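Local atomic coordinates of topoisomerase I-like protein (Leishmania donovani, PDB entry 2B9S), a protein that probably relaxes supercoiled DNA as the large subunit of a heterodimeric type IB topoisomerase, nicking and resealing one strand through a 3'-phosphotyrosyl intermediate. Residues 10-15 / 238-243; 243-248 / 381-386; 279-284 / 371-376. All coordinates share one frame; numbering follows the deposited sequence.

Interaction 1 (10-15 / 238-243). With nucleotides of chain A.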
loop_
_atom_site.group_PDB
_atom_site.type_symbol
_atom_site.label_atom_id
_atom_site.label_comp_id
_atom_site.label_asym_id
_atom_site.label_seq_id
_atom_site.Cartn_x
_atom_site.Cartn_y
_atom_site.Cartn_z
ATOM N N GLU D 10 19.346 0.691 26.498
ATOM C CA GLU D 10 19.628 1.976 27.125
ATOM C C GLU D 10 19.677 3.131 26.112
ATOM O O GLU D 10 18.732 3.932 26.033
ATOM C CB GLU D 10 20.928 1.893 27.947
ATOM N N ASN D 11 20.757 3.217 25.335
ATOM C CA ASN D 11 20.941 4.364 24.436
ATOM C C ASN D 11 21.257 3.975 22.987
ATOM O O ASN D 11 22.285 4.393 22.430
ATOM C CB ASN D 11 22.004 5.327 24.999
ATOM N N LEU D 12 20.362 3.192 22.378
ATOM C CA LEU D 12 20.570 2.697 21.012
ATOM C C LEU D 12 20.337 3.782 19.965
ATOM O O LEU D 12 19.426 4.609 20.089
ATOM C CB LEU D 12 19.714 1.453 20.715
ATOM C CG LEU D 12 18.289 1.554 20.140
ATOM C CD1 LEU D 12 17.908 0.255 19.420
ATOM C CD2 LEU D 12 17.253 1.926 21.202
ATOM N N ARG D 13 21.189 3.774 18.944
ATOM C CA ARG D 13 21.030 4.642 17.791
ATOM C C ARG D 13 20.282 3.865 16.714
ATOM O O ARG D 13 20.804 2.889 16.160
ATOM C CB ARG D 13 22.396 5.107 17.272
ATOM N N ILE D 14 19.050 4.273 16.435
ATOM C CA ILE D 14 18.312 3.677 15.319
ATOM C C ILE D 14 18.775 4.346 14.016
ATOM O O ILE D 14 18.752 5.576 13.901
ATOM C CB ILE D 14 16.770 3.747 15.519
ATOM C CG1 ILE D 14 16.367 2.972 16.796
ATOM C CG2 ILE D 14 16.044 3.212 14.266
ATOM C CD1 ILE D 14 14.909 3.109 17.230
ATOM N N ALA D 15 19.236 3.538 13.062
ATOM C CA ALA D 15 19.662 4.058 11.761
ATOM C C ALA D 15 18.447 4.470 10.891
ATOM O O ALA D 15 17.398 3.837 10.937
ATOM C CB ALA D 15 20.555 3.044 11.041
ATOM N N LYS D 238 11.852 -3.162 11.069
ATOM C CA LYS D 238 10.545 -2.587 10.771
ATOM C C LYS D 238 10.022 -1.904 12.016
ATOM O O LYS D 238 9.447 -0.823 11.930
ATOM C CB LYS D 238 9.539 -3.647 10.304
ATOM C CG LYS D 238 9.804 -4.230 8.907
ATOM C CD LYS D 238 9.533 -3.235 7.766
ATOM C CE LYS D 238 9.739 -3.913 6.426
ATOM N NZ LYS D 238 9.625 -2.988 5.261
ATOM N N GLY D 239 10.246 -2.549 13.166
ATOM C CA GLY D 239 9.753 -2.084 14.457
ATOM C C GLY D 239 10.359 -0.766 14.823
ATOM O O GLY D 239 9.660 0.139 15.265
ATOM N N GLN D 240 11.667 -0.660 14.606
ATOM C CA GLN D 240 12.443 0.513 14.976
ATOM C C GLN D 240 12.102 1.702 14.107
ATOM O O GLN D 240 11.992 2.825 14.603
ATOM C CB GLN D 240 13.943 0.223 14.860
ATOM C CG GLN D 240 14.432 -0.852 15.790
ATOM C CD GLN D 240 15.881 -1.186 15.600
ATOM O OE1 GLN D 240 16.573 -0.568 14.800
ATOM N NE2 GLN D 240 16.359 -2.165 16.348
ATOM N N SER D 241 11.950 1.470 12.806
ATOM C CA SER D 241 11.547 2.558 11.915
ATOM C C SER D 241 10.083 2.932 12.191
ATOM O O SER D 241 9.690 4.088 12.090
ATOM C CB SER D 241 11.843 2.226 10.440
ATOM O OG SER D 241 10.888 1.348 9.894
ATOM N N ASP D 242 9.302 1.949 12.615
ATOM C CA ASP D 242 7.923 2.176 13.032
ATOM C C ASP D 242 7.762 3.042 14.296
ATOM O O ASP D 242 6.823 3.831 14.402
ATOM C CB ASP D 242 7.257 0.833 13.262
ATOM C CG ASP D 242 5.900 0.756 12.655
ATOM O OD1 ASP D 242 5.542 1.649 11.859
ATOM O OD2 ASP D 242 5.187 -0.219 12.961
ATOM N N MET D 243 8.664 2.877 15.262
ATOM C CA MET D 243 8.631 3.676 16.475
ATOM C C MET D 243 9.139 5.099 16.222
ATOM O O MET D 243 8.599 6.071 16.745
ATOM C CB MET D 243 9.459 3.016 17.581
ATOM C CG MET D 243 9.258 3.717 18.924
ATOM S SD MET D 243 10.703 3.704 19.969
ATOM C CE MET D 243 10.457 2.163 20.862
ATOM P P DT A 9 9.319 1.043 5.902
ATOM O OP1 DT A 9 9.663 1.311 7.305
ATOM O OP2 DT A 9 9.139 -0.328 5.427
ATOM O "O5'" DT A 9 7.994 1.917 5.645
ATOM C "C5'" DT A 9 7.999 3.350 5.852
ATOM C "C4'" DT A 9 6.669 3.974 5.425
ATOM O "O4'" DT A 9 6.340 3.761 4.025
ATOM C "C3'" DT A 9 5.450 3.480 6.208
ATOM O "O3'" DT A 9 4.596 4.604 6.434
ATOM C "C2'" DT A 9 4.862 2.411 5.281
ATOM C "C1'" DT A 9 5.114 3.071 3.924
ATOM N N1 DT A 9 5.261 2.126 2.794
ATOM C C2 DT A 9 4.417 2.252 1.714
ATOM O O2 DT A 9 3.529 3.106 1.665
ATOM N N3 DT A 9 4.664 1.340 0.709
ATOM C C4 DT A 9 5.629 0.351 0.687
ATOM O O4 DT A 9 5.746 -0.409 -0.271
ATOM C C5 DT A 9 6.469 0.264 1.865
ATOM C C7 DT A 9 7.539 -0.799 2.026
ATOM C C6 DT A 9 6.238 1.151 2.844
#
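Ile14, in the loop leading to strand 25-26, lies against Gln240, on the helix 236-266. The two side chains cross obliquely; Ile14 CA and Gln240 CA, 6.7 Å apart, are the nearest pair of the two backbones. All branches of the isoleucine are engaged. CG2, anti to the backbone N, approaches Gln240 CB to 3.7 Å, while CD1 lies 3.9 Å from Gln240 O and so reaches the helix backbone as well. Gln240 CG is anti to its own carbonyl carbon (chi1 -63°) and the chain beyond it is extended. Its amide is thereby carried alongside the loop, where OE1 comes within 3.9 Å of Ile14 CG2. Farther back along the loop, Leu12 CD1 brushes Gln240 NE2 at 4.2 Å. Trp6 joins this patch by touching Leu12, Gln240 and Met243.

Residues on either side of Gln240 in sequence, Lys238 and Ser241, bind the DNA. Lys238 NZ donates to OP2 of DT9 of chain A at 2.7 Å, and Ser241 OG donates to OP1 of the same phosphate at 2.9 Å, so both of its non-bridging oxygens are held. Between the two segments themselves, on this DNA-binding part of the topoisomerase core, there is no hydrogen bond or salt bridge: the contact rests on van der Waals packing of Ile14 and Leu12 on CB and the amide of Gln240.

Interaction 2 (243-248 / 381-386). With VO4 (vanadate ion), chain F; nucleotides of chain C; nucleotides of chain A.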
loop_
_atom_site.group_PDB
_atom_site.type_symbol
_atom_site.label_atom_id
_atom_site.label_comp_id
_atom_site.label_asym_id
_atom_site.label_seq_id
_atom_site.Cartn_x
_atom_site.Cartn_y
_atom_site.Cartn_z
ATOM N N MET D 243 8.664 2.877 15.262
ATOM C CA MET D 243 8.631 3.676 16.475
ATOM C C MET D 243 9.139 5.099 16.222
ATOM O O MET D 243 8.599 6.071 16.745
ATOM C CB MET D 243 9.459 3.016 17.581
ATOM C CG MET D 243 9.258 3.717 18.924
ATOM S SD MET D 243 10.703 3.704 19.969
ATOM C CE MET D 243 10.457 2.163 20.862
ATOM N N VAL D 244 10.198 5.200 15.429
ATOM C CA VAL D 244 10.771 6.475 15.026
ATOM C C VAL D 244 9.727 7.350 14.308
ATOM O O VAL D 244 9.613 8.557 14.565
ATOM C CB VAL D 244 12.043 6.216 14.190
ATOM C CG1 VAL D 244 12.403 7.392 13.297
ATOM C CG2 VAL D 244 13.206 5.839 15.131
ATOM N N LYS D 245 8.943 6.708 13.449
ATOM C CA LYS D 245 7.779 7.311 12.807
ATOM C C LYS D 245 6.745 7.908 13.802
ATOM O O LYS D 245 6.268 9.048 13.625
ATOM C CB LYS D 245 7.125 6.262 11.909
ATOM C CG LYS D 245 5.811 6.655 11.275
ATOM C CD LYS D 245 5.193 5.458 10.573
ATOM C CE LYS D 245 4.213 4.743 11.482
ATOM N NZ LYS D 245 3.665 3.483 10.887
ATOM N N PHE D 246 6.379 7.139 14.825
ATOM C CA PHE D 246 5.457 7.658 15.834
ATOM C C PHE D 246 6.092 8.714 16.727
ATOM O O PHE D 246 5.410 9.626 17.191
ATOM C CB PHE D 246 4.834 6.536 16.648
ATOM C CG PHE D 246 3.801 5.777 15.900
ATOM C CD1 PHE D 246 4.001 4.440 15.574
ATOM C CD2 PHE D 246 2.624 6.397 15.490
ATOM C CE1 PHE D 246 3.038 3.729 14.881
ATOM C CE2 PHE D 246 1.652 5.689 14.776
ATOM C CZ PHE D 246 1.866 4.356 14.480
ATOM N N GLU D 247 7.402 8.611 16.942
ATOM C CA GLU D 247 8.128 9.647 17.680
ATOM C C GLU D 247 8.193 10.971 16.924
ATOM O O GLU D 247 8.208 12.017 17.570
ATOM C CB GLU D 247 9.526 9.185 18.115
ATOM C CG GLU D 247 9.516 8.043 19.160
ATOM C CD GLU D 247 8.928 8.453 20.505
ATOM O OE1 GLU D 247 9.505 9.338 21.159
ATOM O OE2 GLU D 247 7.896 7.892 20.918
ATOM N N LYS D 248 8.229 10.961 15.579
ATOM C CA LYS D 248 8.084 12.260 14.887
ATOM C C LYS D 248 6.689 12.879 14.910
ATOM O O LYS D 248 6.571 14.099 14.950
ATOM C CB LYS D 248 8.854 12.472 13.551
ATOM C CG LYS D 248 9.107 11.338 12.629
ATOM C CD LYS D 248 10.099 11.814 11.533
ATOM C CE LYS D 248 9.916 11.056 10.208
ATOM N NZ LYS D 248 10.876 11.514 9.177
ATOM N N SER D 381 7.349 16.151 7.184
ATOM C CA SER D 381 6.814 16.046 5.833
ATOM C C SER D 381 5.329 15.865 6.007
ATOM O O SER D 381 4.880 15.681 7.130
ATOM C CB SER D 381 7.451 14.870 5.055
ATOM O OG SER D 381 7.002 13.625 5.544
ATOM N N ALA D 382 4.569 15.938 4.912
ATOM C CA ALA D 382 3.109 15.949 4.979
ATOM C C ALA D 382 2.452 14.695 5.544
ATOM O O ALA D 382 1.348 14.785 6.104
ATOM C CB ALA D 382 2.494 16.314 3.613
ATOM N N LYS D 383 3.092 13.531 5.383
ATOM C CA LYS D 383 2.458 12.268 5.784
ATOM C C LYS D 383 2.393 12.198 7.297
ATOM O O LYS D 383 1.518 11.541 7.859
ATOM C CB LYS D 383 3.151 11.035 5.174
ATOM C CG LYS D 383 4.494 10.632 5.820
ATOM C CD LYS D 383 5.118 9.398 5.147
ATOM C CE LYS D 383 4.509 8.091 5.670
ATOM N NZ LYS D 383 4.854 7.801 7.124
ATOM N N VAL D 384 3.313 12.916 7.942
ATOM C CA VAL D 384 3.435 12.953 9.408
ATOM C C VAL D 384 2.194 13.565 10.078
ATOM O O VAL D 384 1.805 13.135 11.174
ATOM C CB VAL D 384 4.761 13.683 9.865
ATOM C CG1 VAL D 384 4.902 13.684 11.393
ATOM C CG2 VAL D 384 5.978 13.036 9.240
ATOM N N PHE D 385 1.570 14.552 9.422
ATOM C CA PHE D 385 0.328 15.162 9.928
ATOM C C PHE D 385 -0.809 14.167 9.988
ATOM O O PHE D 385 -1.772 14.311 10.760
ATOM C CB PHE D 385 -0.097 16.336 9.048
ATOM C CG PHE D 385 0.639 17.612 9.338
ATOM C CD1 PHE D 385 1.840 17.893 8.699
ATOM C CD2 PHE D 385 0.125 18.532 10.264
ATOM C CE1 PHE D 385 2.527 19.088 8.962
ATOM C CE2 PHE D 385 0.796 19.726 10.543
ATOM C CZ PHE D 385 2.000 20.009 9.900
ATOM N N ARG D 386 -0.705 13.153 9.151
ATOM C CA ARG D 386 -1.753 12.165 9.032
ATOM C C ARG D 386 -1.645 11.166 10.201
ATOM O O ARG D 386 -2.656 10.804 10.820
ATOM C CB ARG D 386 -1.631 11.493 7.660
ATOM C CG ARG D 386 -2.905 11.041 7.083
ATOM C CD ARG D 386 -2.681 10.510 5.649
ATOM N NE ARG D 386 -3.598 9.414 5.387
ATOM C CZ ARG D 386 -4.868 9.562 5.047
ATOM N NH1 ARG D 386 -5.394 10.776 4.900
ATOM N NH2 ARG D 386 -5.608 8.493 4.813
HETATM V V VO4 F . -2.734 5.740 4.054
HETATM O O1 VO4 F . -4.350 5.989 4.646
HETATM O O2 VO4 F . -1.872 6.974 3.134
ATOM P P DC C 17 5.215 12.881 2.098
ATOM O OP1 DC C 17 5.129 13.057 3.569
ATOM O OP2 DC C 17 4.767 13.964 1.228
ATOM O "O5'" DC C 17 6.735 12.591 1.794
ATOM C "C5'" DC C 17 7.509 11.652 2.519
ATOM C "C4'" DC C 17 8.815 11.549 1.766
ATOM O "O4'" DC C 17 8.606 10.782 0.555
ATOM C "C3'" DC C 17 9.403 12.884 1.300
ATOM O "O3'" DC C 17 10.767 12.868 1.645
ATOM C "C2'" DC C 17 9.304 12.830 -0.216
ATOM C "C1'" DC C 17 9.461 11.327 -0.450
ATOM N N1 DC C 17 9.040 10.850 -1.810
ATOM C C2 DC C 17 9.724 9.782 -2.392
ATOM O O2 DC C 17 10.676 9.258 -1.759
ATOM N N3 DC C 17 9.339 9.349 -3.628
ATOM C C4 DC C 17 8.327 9.947 -4.273
ATOM N N4 DC C 17 8.033 9.481 -5.488
ATOM C C5 DC C 17 7.609 11.045 -3.716
ATOM C C6 DC C 17 7.987 11.454 -2.489
ATOM P P DT A 10 3.211 4.458 7.198
ATOM O OP1 DT A 10 2.901 5.783 7.728
ATOM O OP2 DT A 10 3.264 3.233 8.041
ATOM O "O5'" DT A 10 2.129 4.126 6.068
ATOM C "C5'" DT A 10 1.507 5.157 5.275
ATOM C "C4'" DT A 10 0.476 4.548 4.356
ATOM O "O4'" DT A 10 1.055 3.531 3.506
ATOM C "C3'" DT A 10 -0.673 3.815 5.052
ATOM O "O3'" DT A 10 -1.857 4.252 4.459
ATOM C "C2'" DT A 10 -0.494 2.330 4.760
ATOM C "C1'" DT A 10 0.120 2.450 3.380
ATOM N N1 DT A 10 0.872 1.277 2.884
ATOM C C2 DT A 10 0.599 0.819 1.605
ATOM O O2 DT A 10 -0.248 1.304 0.884
ATOM N N3 DT A 10 1.358 -0.250 1.203
ATOM C C4 DT A 10 2.346 -0.899 1.939
ATOM O O4 DT A 10 2.969 -1.850 1.455
ATOM C C5 DT A 10 2.574 -0.389 3.270
ATOM C C7 DT A 10 3.524 -1.084 4.221
ATOM C C6 DT A 10 1.848 0.677 3.676
#
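Lys245 and Lys383 meet flank to tip, Lys245 CD lying 4.2 Å from Lys383 NZ, where two parts of the type IB topoisomerase catalytic core close on the DNA. One part is the helix 236-266. The other is a type I beta turn, Ser381 to Val384, that leads into the helix 384-400. Beside the lysines, Val384 CG1 packs against the helix backbone at Lys248 O, 4.0 Å away.

The two ammonium groups, 5.8 Å apart from Lys245 NZ to Lys383 NZ, share one phosphate, that of DT10 of chain A: Lys245 NZ donates to OP2 and Lys383 NZ to OP1, each bond 2.9 Å long. In Lys383, bends at chi3 and chi4 turn the end of the chain toward that phosphate. Lys245 CE passes over a face of the Phe246 ring, offset toward the rim, and NZ is further held by a salt bridge to Asp242 and a hydrogen bond to Asn21 O of the small subunit.

The turn grips a second phosphate. OP1 of DC17 of chain C accepts from Ser381 OG at 2.8 Å and from the backbone N of Lys383, so the peptide of the turn and a hydroxyl share one oxygen. Lys248 NZ, by contrast, is hydrogen-bonded to Gly379 O.

Just past the turn, Arg386 enters the vanadate pocket, where His429 and Arg290 also bond the ion. Its NE bonds Tyr22 OH of the small subunit, probably the nucleophile, and NH2 also reaches Cys427 O. DT10 O3' is bound to the vanadium at 1.8 Å. Arg386 NH2 donates to vanadate O1 from the edge of the guanidinium, in its plane, at 2.8 Å with an N-H...O angle of 167°.

Interaction 3 (279-284 / 371-376). With nucleotides of chain C.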
loop_
_atom_site.group_PDB
_atom_site.type_symbol
_atom_site.label_atom_id
_atom_site.label_comp_id
_atom_site.label_asym_id
_atom_site.label_seq_id
_atom_site.Cartn_x
_atom_site.Cartn_y
_atom_site.Cartn_z
ATOM N N VAL D 279 -2.766 27.394 2.284
ATOM C CA VAL D 279 -4.058 26.692 2.214
ATOM C C VAL D 279 -3.847 25.169 2.134
ATOM O O VAL D 279 -4.620 24.387 2.710
ATOM C CB VAL D 279 -4.932 27.243 1.047
ATOM C CG1 VAL D 279 -6.249 26.505 0.913
ATOM C CG2 VAL D 279 -5.193 28.749 1.252
ATOM N N ALA D 280 -2.779 24.755 1.446
ATOM C CA ALA D 280 -2.465 23.333 1.309
ATOM C C ALA D 280 -2.075 22.766 2.657
ATOM O O ALA D 280 -2.574 21.700 3.060
ATOM C CB ALA D 280 -1.373 23.102 0.274
ATOM N N MET D 281 -1.206 23.474 3.380
ATOM C CA MET D 281 -0.842 22.989 4.707
ATOM C C MET D 281 -1.982 23.092 5.734
ATOM O O MET D 281 -2.089 22.268 6.631
ATOM C CB MET D 281 0.543 23.486 5.181
ATOM C CG MET D 281 0.770 24.947 5.286
ATOM S SD MET D 281 2.553 25.310 5.295
ATOM C CE MET D 281 2.909 25.253 7.055
ATOM N N TYR D 282 -2.881 24.052 5.542
ATOM C CA TYR D 282 -4.130 24.111 6.286
ATOM C C TYR D 282 -5.016 22.870 6.068
ATOM O O TYR D 282 -5.585 22.331 7.033
ATOM C CB TYR D 282 -4.893 25.377 5.898
ATOM C CG TYR D 282 -6.300 25.466 6.449
ATOM C CD1 TYR D 282 -6.535 25.886 7.765
ATOM C CD2 TYR D 282 -7.400 25.149 5.650
ATOM C CE1 TYR D 282 -7.829 25.973 8.275
ATOM C CE2 TYR D 282 -8.695 25.227 6.145
ATOM C CZ TYR D 282 -8.908 25.648 7.464
ATOM O OH TYR D 282 -10.197 25.737 7.961
ATOM N N PHE D 283 -5.163 22.449 4.800
ATOM C CA PHE D 283 -5.906 21.235 4.456
ATOM C C PHE D 283 -5.269 19.971 5.016
ATOM O O PHE D 283 -5.968 19.128 5.546
ATOM C CB PHE D 283 -6.077 21.063 2.940
ATOM C CG PHE D 283 -7.078 21.998 2.319
ATOM C CD1 PHE D 283 -7.980 22.720 3.101
ATOM C CD2 PHE D 283 -7.140 22.129 0.940
ATOM C CE1 PHE D 283 -8.897 23.591 2.527
ATOM C CE2 PHE D 283 -8.064 22.976 0.350
ATOM C CZ PHE D 283 -8.948 23.714 1.154
ATOM N N ILE D 284 -3.954 19.839 4.860
ATOM C CA ILE D 284 -3.198 18.670 5.326
ATOM C C ILE D 284 -3.249 18.557 6.860
ATOM O O ILE D 284 -3.436 17.457 7.412
ATOM C CB ILE D 284 -1.732 18.711 4.813
ATOM C CG1 ILE D 284 -1.696 18.530 3.285
ATOM C CG2 ILE D 284 -0.862 17.686 5.522
ATOM C CD1 ILE D 284 -0.348 18.802 2.642
ATOM N N ASP D 371 9.785 20.845 1.670
ATOM C CA ASP D 371 10.974 21.645 1.979
ATOM C C ASP D 371 10.661 22.746 2.997
ATOM O O ASP D 371 11.397 22.918 3.975
ATOM C CB ASP D 371 11.622 22.203 0.707
ATOM C CG ASP D 371 12.387 21.132 -0.079
ATOM O OD1 ASP D 371 12.560 20.020 0.450
ATOM O OD2 ASP D 371 12.824 21.388 -1.220
ATOM N N HIS D 372 9.550 23.451 2.798
ATOM C CA HIS D 372 9.118 24.444 3.773
ATOM C C HIS D 372 8.940 23.855 5.182
ATOM O O HIS D 372 9.352 24.467 6.164
ATOM C CB HIS D 372 7.839 25.152 3.323
ATOM C CG HIS D 372 7.409 26.258 4.237
ATOM N ND1 HIS D 372 8.216 27.338 4.532
ATOM C CD2 HIS D 372 6.250 26.460 4.911
ATOM C CE1 HIS D 372 7.572 28.155 5.351
ATOM N NE2 HIS D 372 6.378 27.643 5.598
ATOM N N LEU D 373 8.337 22.670 5.261
ATOM C CA LEU D 373 8.099 21.961 6.522
ATOM C C LEU D 373 9.374 21.602 7.305
ATOM O O LEU D 373 9.360 21.600 8.527
ATOM C CB LEU D 373 7.244 20.703 6.284
ATOM C CG LEU D 373 5.753 20.843 5.969
ATOM C CD1 LEU D 373 5.111 19.466 5.703
ATOM C CD2 LEU D 373 4.973 21.610 7.074
ATOM N N LYS D 374 10.454 21.290 6.599
ATOM C CA LYS D 374 11.769 21.051 7.215
ATOM C C LYS D 374 12.307 22.255 7.999
ATOM O O LYS D 374 13.200 22.098 8.824
ATOM C CB LYS D 374 12.812 20.682 6.155
ATOM C CG LYS D 374 12.525 19.447 5.348
ATOM C CD LYS D 374 12.389 18.199 6.211
ATOM C CE LYS D 374 12.069 16.983 5.343
ATOM N NZ LYS D 374 10.731 17.110 4.650
ATOM N N SER D 375 11.778 23.449 7.721
ATOM C CA SER D 375 12.185 24.677 8.407
ATOM C C SER D 375 11.649 24.751 9.840
ATOM O O SER D 375 12.200 25.483 10.665
ATOM C CB SER D 375 11.751 25.917 7.607
ATOM O OG SER D 375 10.374 26.219 7.806
ATOM N N PHE D 376 10.589 23.989 10.123
ATOM C CA PHE D 376 9.973 23.921 11.457
ATOM C C PHE D 376 10.536 22.805 12.341
ATOM O O PHE D 376 10.554 22.935 13.566
ATOM C CB PHE D 376 8.462 23.696 11.348
ATOM C CG PHE D 376 7.726 24.794 10.652
ATOM C CD1 PHE D 376 7.213 24.597 9.371
ATOM C CD2 PHE D 376 7.519 26.023 11.279
ATOM C CE1 PHE D 376 6.503 25.598 8.716
ATOM C CE2 PHE D 376 6.816 27.054 10.623
ATOM C CZ PHE D 376 6.298 26.829 9.340
ATOM P P DT C 18 11.561 14.169 2.096
ATOM O OP1 DT C 18 11.117 14.525 3.445
ATOM O OP2 DT C 18 11.421 15.203 1.041
ATOM O "O5'" DT C 18 13.083 13.668 2.105
ATOM C "C5'" DT C 18 13.424 12.320 2.433
ATOM C "C4'" DT C 18 14.397 11.717 1.429
ATOM O "O4'" DT C 18 13.686 11.338 0.230
ATOM C "C3'" DT C 18 15.531 12.640 0.978
ATOM O "O3'" DT C 18 16.775 12.057 1.380
ATOM C "C2'" DT C 18 15.411 12.737 -0.542
ATOM C "C1'" DT C 18 14.550 11.518 -0.879
ATOM N N1 DT C 18 13.665 11.667 -2.062
ATOM C C2 DT C 18 13.775 10.763 -3.090
ATOM O O2 DT C 18 14.585 9.861 -3.095
ATOM N N3 DT C 18 12.911 10.983 -4.138
ATOM C C4 DT C 18 11.959 11.976 -4.244
ATOM O O4 DT C 18 11.232 12.045 -5.239
ATOM C C5 DT C 18 11.904 12.893 -3.127
ATOM C C7 DT C 18 10.996 14.105 -3.119
ATOM C C6 DT C 18 12.744 12.685 -2.113
#
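Met281 CA and Leu373 CA mark the nearest approach of the two backbones, 9.2 Å apart, and the side chain of Met281 spans the distance. Met281 CG sits between the backbone N and the carbonyl carbon (chi1 59°), and the chain then runs out toward 371-376 before turning at chi3. SD meets the edge of His372, 3.9 Å from CD2, with the sulfur almost in the ring plane, 84° off the normal. This is a Met-aromatic contact at the edge, in which the side chains cross at about a right angle. The bend at chi3 points Met281 CE at two apolar groups, Leu373 CD2 at 4.2 Å and Phe376 CE1 at 4.0 Å, the phenylalanine side chain coming from the direction opposite to that of the methionine.

Within the catalytic core of the enzyme, this joins the helix 272-287 to the C-terminal part of the helix 366-373. The helix 236-266 adds Ile259, which touches both Met281 and Phe376, and Tyr263, which touches Met281. The contact is mainly apolar, and it buries His372 NE2, which has no polar partner in the model.

At 374-376 the chain keeps helical angles, but its backbone N-H groups bond three residues back rather than four, the first of them, from Lys374, weakly. His372 O takes two donors from Ser375: its N, and its OG at 2.6 Å, which lies nearly along the C=O axis. The same hydroxyl oxygen stands over one face of Phe376, offset toward the rim. Away from Met281, Lys374 runs to the DNA, where NZ donates to OP1 of DT18 of chain C at 2.9 Å. Bends at chi2 and chi4 curl that side chain, and the carbonyls of Asn370 and Leu380 also accept from NZ.

Interactions 1 and 2 follow one another on the helix 236-266, share Met243 and have centres about 14 Å apart; Ile14 CD1 touches Val244 CG2 at 3.8 Å between them. Interaction 3 lies about 14 Å, centre to centre, beyond interaction 2. There Leu373 CD1 packs on Ser381 C at 3.6 Å and Ile284 CG2 on Phe385 CB at 3.9 Å, so the apolar layer of 279-284 and 371-376 backs the turn that leads to Arg386 and the vanadate. Interactions 1 and 3 stay about 15 Å apart at their nearest atoms. On each of two DNA strands neighbouring phosphates are bound: DT9 and DT10 of chain A (interactions 1, 2), DC17 and DT18 of chain C (2, 3).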